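Local atomic coordinates of putative lipoprotein (Bacteroides ovatus, PDB entry 3OQQ), a protein that is of unknown function but is probably an extracellular, calcium-binding lipoprotein built largely of antiparallel beta sheet. Residues 207-212 / 226-231; 234-239 / 256-261. One frame throughout, in Å; residues are numbered along the deposited sequence.

Contact 1 (207-212 / 226-231)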
# COMPACT_ATOMS: atom_id res chain seq x y z
N ARG A 207 18.88 -5.01 7.82
CA ARG A 207 18.75 -6.09 6.84
C ARG A 207 17.59 -5.92 5.92
O ARG A 207 16.53 -5.40 6.32
CB ARG A 207 18.57 -7.48 7.52
CG ARG A 207 19.56 -7.87 8.62
CD ARG A 207 20.93 -8.06 8.04
NE ARG A 207 21.96 -8.30 9.05
CZ ARG A 207 22.66 -9.42 9.15
NH1 ARG A 207 22.44 -10.43 8.31
NH2 ARG A 207 23.59 -9.55 10.09
N ILE A 208 17.75 -6.46 4.71
CA ILE A 208 16.71 -6.52 3.69
C ILE A 208 16.48 -7.99 3.32
O ILE A 208 17.45 -8.69 2.99
CB ILE A 208 17.10 -5.70 2.42
CG1 ILE A 208 17.27 -4.20 2.71
CG2 ILE A 208 16.14 -5.96 1.24
CD1 ILE A 208 18.06 -3.47 1.67
N THR A 209 15.22 -8.42 3.28
CA THR A 209 14.84 -9.72 2.72
C THR A 209 13.93 -9.37 1.56
O THR A 209 12.99 -8.62 1.75
CB THR A 209 14.24 -10.67 3.75
OG1 THR A 209 15.29 -11.09 4.62
CG2 THR A 209 13.59 -11.91 3.10
N ALA A 210 14.27 -9.82 0.34
CA ALA A 210 13.44 -9.49 -0.83
C ALA A 210 13.09 -10.76 -1.57
O ALA A 210 13.99 -11.57 -1.82
CB ALA A 210 14.17 -8.50 -1.73
N SER A 211 11.80 -10.94 -1.91
CA SER A 211 11.27 -12.12 -2.61
C SER A 211 10.34 -11.78 -3.74
O SER A 211 9.56 -10.82 -3.67
CB SER A 211 10.50 -13.03 -1.65
OG SER A 211 11.16 -13.25 -0.41
N LEU A 212 10.43 -12.58 -4.80
CA LEU A 212 9.53 -12.58 -5.95
C LEU A 212 8.73 -13.83 -5.79
O LEU A 212 9.32 -14.90 -5.56
CB LEU A 212 10.30 -12.56 -7.26
CG LEU A 212 10.87 -11.19 -7.64
CD1 LEU A 212 11.85 -11.32 -8.81
CD2 LEU A 212 9.74 -10.19 -7.92
N LYS A 226 14.59 -15.16 -4.12
CA LYS A 226 14.66 -14.67 -2.74
C LYS A 226 16.09 -14.48 -2.36
O LYS A 226 16.94 -15.27 -2.76
CB LYS A 226 13.99 -15.67 -1.77
CG LYS A 226 13.94 -15.26 -0.30
CD LYS A 226 13.20 -16.32 0.51
CE LYS A 226 12.56 -15.75 1.75
NZ LYS A 226 11.61 -16.71 2.37
N GLU A 227 16.33 -13.40 -1.62
CA GLU A 227 17.60 -13.06 -0.97
C GLU A 227 17.22 -12.70 0.45
O GLU A 227 16.40 -11.81 0.64
CB GLU A 227 18.36 -11.93 -1.68
CG GLU A 227 19.78 -11.78 -1.15
CD GLU A 227 20.69 -10.89 -1.97
OE1 GLU A 227 20.55 -10.84 -3.21
OE2 GLU A 227 21.61 -10.30 -1.36
N GLU A 228 17.83 -13.38 1.42
CA GLU A 228 17.49 -13.21 2.83
C GLU A 228 18.52 -12.46 3.66
O GLU A 228 19.72 -12.69 3.54
CB GLU A 228 17.30 -14.58 3.48
CG GLU A 228 16.02 -15.27 3.08
CD GLU A 228 15.67 -16.43 3.99
OE1 GLU A 228 15.08 -16.18 5.06
OE2 GLU A 228 16.03 -17.58 3.65
N LEU A 229 18.01 -11.59 4.56
CA LEU A 229 18.76 -10.85 5.59
C LEU A 229 20.07 -10.21 5.08
O LEU A 229 21.12 -10.31 5.71
CB LEU A 229 19.07 -11.82 6.77
CG LEU A 229 17.88 -12.59 7.35
CD1 LEU A 229 18.35 -13.69 8.27
CD2 LEU A 229 16.95 -11.69 8.10
N SER A 230 19.98 -9.54 3.92
CA SER A 230 21.14 -8.91 3.30
C SER A 230 21.50 -7.60 3.99
O SER A 230 20.62 -6.83 4.37
CB SER A 230 20.85 -8.66 1.83
OG SER A 230 21.97 -8.04 1.23
N THR A 231 22.80 -7.33 4.09
CA THR A 231 23.34 -6.09 4.67
C THR A 231 23.68 -5.09 3.57
O THR A 231 24.17 -4.01 3.87
CB THR A 231 24.60 -6.38 5.51
OG1 THR A 231 25.57 -7.06 4.70
CG2 THR A 231 24.28 -7.16 6.78
O HOH W 1 9.41 -15.90 0.48

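Contact 2 (234-239 / 256-261)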
# COMPACT_ATOMS: atom_id res chain seq x y z
N ILE A 234 21.92 -2.11 -1.88
CA ILE A 234 21.03 -2.49 -2.97
C ILE A 234 20.95 -4.01 -3.02
O ILE A 234 21.95 -4.70 -3.19
CB ILE A 234 21.48 -1.89 -4.34
CG1 ILE A 234 21.61 -0.34 -4.28
CG2 ILE A 234 20.52 -2.34 -5.46
CD1 ILE A 234 22.54 0.27 -5.37
N VAL A 235 19.74 -4.51 -2.90
CA VAL A 235 19.40 -5.92 -2.99
C VAL A 235 18.58 -6.03 -4.26
O VAL A 235 17.57 -5.35 -4.39
CB VAL A 235 18.64 -6.39 -1.71
CG1 VAL A 235 18.12 -7.81 -1.86
CG2 VAL A 235 19.52 -6.28 -0.48
N LYS A 236 19.06 -6.82 -5.21
CA LYS A 236 18.35 -7.07 -6.46
C LYS A 236 18.07 -8.56 -6.56
O LYS A 236 19.01 -9.34 -6.47
CB LYS A 236 19.18 -6.55 -7.65
CG LYS A 236 18.53 -6.73 -9.02
CD LYS A 236 19.23 -5.86 -10.05
CE LYS A 236 19.46 -6.56 -11.36
NZ LYS A 236 20.62 -7.50 -11.30
N VAL A 237 16.79 -8.96 -6.65
CA VAL A 237 16.44 -10.37 -6.83
C VAL A 237 15.64 -10.48 -8.15
O VAL A 237 14.84 -9.59 -8.47
CB VAL A 237 15.77 -11.10 -5.62
CG1 VAL A 237 16.65 -11.04 -4.39
CG2 VAL A 237 14.38 -10.60 -5.32
N GLU A 238 15.94 -11.50 -8.94
CA GLU A 238 15.28 -11.63 -10.23
C GLU A 238 15.09 -13.08 -10.66
O GLU A 238 15.90 -13.97 -10.33
CB GLU A 238 16.06 -10.87 -11.32
CG GLU A 238 17.53 -11.25 -11.43
CD GLU A 238 18.31 -10.66 -12.59
OE1 GLU A 238 18.39 -9.42 -12.68
OE2 GLU A 238 18.91 -11.44 -13.36
N ASN A 239 14.06 -13.29 -11.46
CA ASN A 239 13.81 -14.55 -12.14
C ASN A 239 13.38 -14.14 -13.52
O ASN A 239 12.30 -13.57 -13.68
CB ASN A 239 12.79 -15.43 -11.43
CG ASN A 239 12.55 -16.78 -12.08
OD1 ASN A 239 12.72 -16.96 -13.29
ND2 ASN A 239 12.16 -17.76 -11.27
N ILE A 256 11.95 -8.43 -11.76
CA ILE A 256 13.17 -7.95 -11.10
C ILE A 256 12.75 -7.07 -9.92
O ILE A 256 12.11 -6.03 -10.13
CB ILE A 256 14.15 -7.18 -12.04
CG1 ILE A 256 14.45 -7.94 -13.35
CG2 ILE A 256 15.43 -6.79 -11.28
CD1 ILE A 256 15.05 -7.06 -14.48
N LEU A 257 13.13 -7.46 -8.70
CA LEU A 257 12.81 -6.70 -7.50
C LEU A 257 14.08 -6.09 -6.95
O LEU A 257 15.02 -6.80 -6.60
CB LEU A 257 12.12 -7.59 -6.45
CG LEU A 257 11.91 -7.03 -5.05
CD1 LEU A 257 11.03 -5.77 -5.06
CD2 LEU A 257 11.34 -8.09 -4.17
N THR A 258 14.12 -4.75 -6.91
CA THR A 258 15.26 -4.01 -6.40
C THR A 258 14.84 -3.28 -5.14
O THR A 258 13.81 -2.62 -5.12
CB THR A 258 15.84 -3.07 -7.47
OG1 THR A 258 16.11 -3.82 -8.65
CG2 THR A 258 17.14 -2.37 -7.01
N VAL A 259 15.64 -3.44 -4.09
CA VAL A 259 15.43 -2.70 -2.85
C VAL A 259 16.70 -1.85 -2.64
O VAL A 259 17.79 -2.40 -2.49
CB VAL A 259 15.08 -3.59 -1.63
CG1 VAL A 259 14.85 -2.74 -0.39
CG2 VAL A 259 13.85 -4.45 -1.91
N ASP A 260 16.55 -0.52 -2.65
CA ASP A 260 17.67 0.41 -2.46
C ASP A 260 17.41 1.22 -1.19
O ASP A 260 16.61 2.15 -1.22
CB ASP A 260 17.87 1.31 -3.69
CG ASP A 260 19.12 2.20 -3.68
OD1 ASP A 260 19.71 2.38 -2.61
OD2 ASP A 260 19.46 2.75 -4.75
N LYS A 261 18.08 0.85 -0.07
CA LYS A 261 17.85 1.53 1.20
C LYS A 261 18.68 2.81 1.32
O LYS A 261 18.47 3.57 2.24
CB LYS A 261 18.17 0.57 2.39
CG LYS A 261 19.69 0.31 2.64
CD LYS A 261 19.87 -0.50 3.90
CE LYS A 261 21.31 -0.83 4.22
NZ LYS A 261 21.37 -1.90 5.27

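Contact 1 (207-212 / 226-231)
With OG1 of T209 anti to its carbonyl carbon (chi1 -71°), the hydroxyl oxygen is brought to the backbone of L229, and R207, bent at chi2, swings its guanidinium to the carbonyl of the same residue. L229 is the bulged residue of a G1 beta bulge in the antiparallel hairpin of strands 205-215 and 221-230: it and S230 both face I208, and its phi/psi of 45/47° is a left-handed conformation. The register supports this reading, since I208 pairs with S230 but A210 with E227, a shift of one residue. Reciprocal backbone hydrogen bonds join each of these pairs, S230 N to I208 O at 2.8 Å and A210 N to E227 O at 2.9 Å. The extra residue is gripped by side chains. L229 N donates to T209 OG1 over 2.8 Å in a nearly straight bond, and R207 NH1 reaches L229 O at 2.9 Å, that oxygen lying at the guanidinium edge, tilted somewhat out of its plane. CG2 of T231 lies over one guanidinium face, offset toward its rim, 3.4 Å from R207 NE. S230, the second residue of the bulge, bonds through OG to K232 N, and K232 also forms a salt bridge with E227. At the far end the extended chain of K226 passes S211, whose OG is 3.4 Å from K226 CG, and one water bridges S211 OG and K226 NZ.

Contact 2 (234-239 / 256-261)
Four backbone hydrogen bonds tie V235 to V259 and V237 to L257, two to each pair, in a regular antiparallel ladder between the strands of the hairpin 234-242 / 253-263. V259 N to V235 O and L257 N to V237 O are both 2.7 Å, and all four bonds are nearly straight, with N-H...O angles between 167° and 171°. The one-to-one register from I234-D260 to E238-I256 leaves no bulge within these segments, whose axes run 173° apart in direction. K236-T258 sits between the two hydrogen-bonded pairs, and I234-D260 and E238-I256 flank them; at these non-hydrogen-bonded pairs CA-H groups approach carbonyl oxygens, as I234 CA does V259 O at 3.3 Å.

Along the K236 face a salt bridge, whose hydrogen bond is weak, joins K236 NZ to E238 OE1 at 3.3 Å within one strand. The lysine, bent at chi3 and chi4, lays its methylenes alongside I256, with CG 3.8 Å from I256 CG2. T258 divides its branches between two neighbours: OG1 faces K236 CG, while CG2, anti to the backbone N, lies beside I234 CG2 at 3.7 Å. A glycine in place of T258 would probably leave the I234 methyl without its apolar neighbour and the lysine chain freer to turn. The carboxylate of D260, bonded to Q263 and A262, also lies against I234.

V235, V237, L257 and V259 project from the other face, toward strands 205-215, 221-230 and 298-307. There V237 and L257 lie side by side, V237 CG2 being 3.9 Å from L257 CB.

How the contacts relate
The two hairpins follow one another along the chain: contact 1 closes before contact 2 opens, and strand 221-230 leads directly into strand 234-242. They belong to different antiparallel sheets, yet their centres are about 8 Å apart, and side chains from one sheet meet those of the other: E227 CB lies against V237 CG1, S230 OG beside V235 CG2, and I208 and A210 meet V235, V259 and L257. Strand 234-242 is an outermost strand of its six-strand sheet; the centres of contacts 1 and 2 lie about 19 and 18 Å from the centre of the chain. Together the hairpins form a two-layer part of the DUF4842 region, with a largely apolar interface between layers.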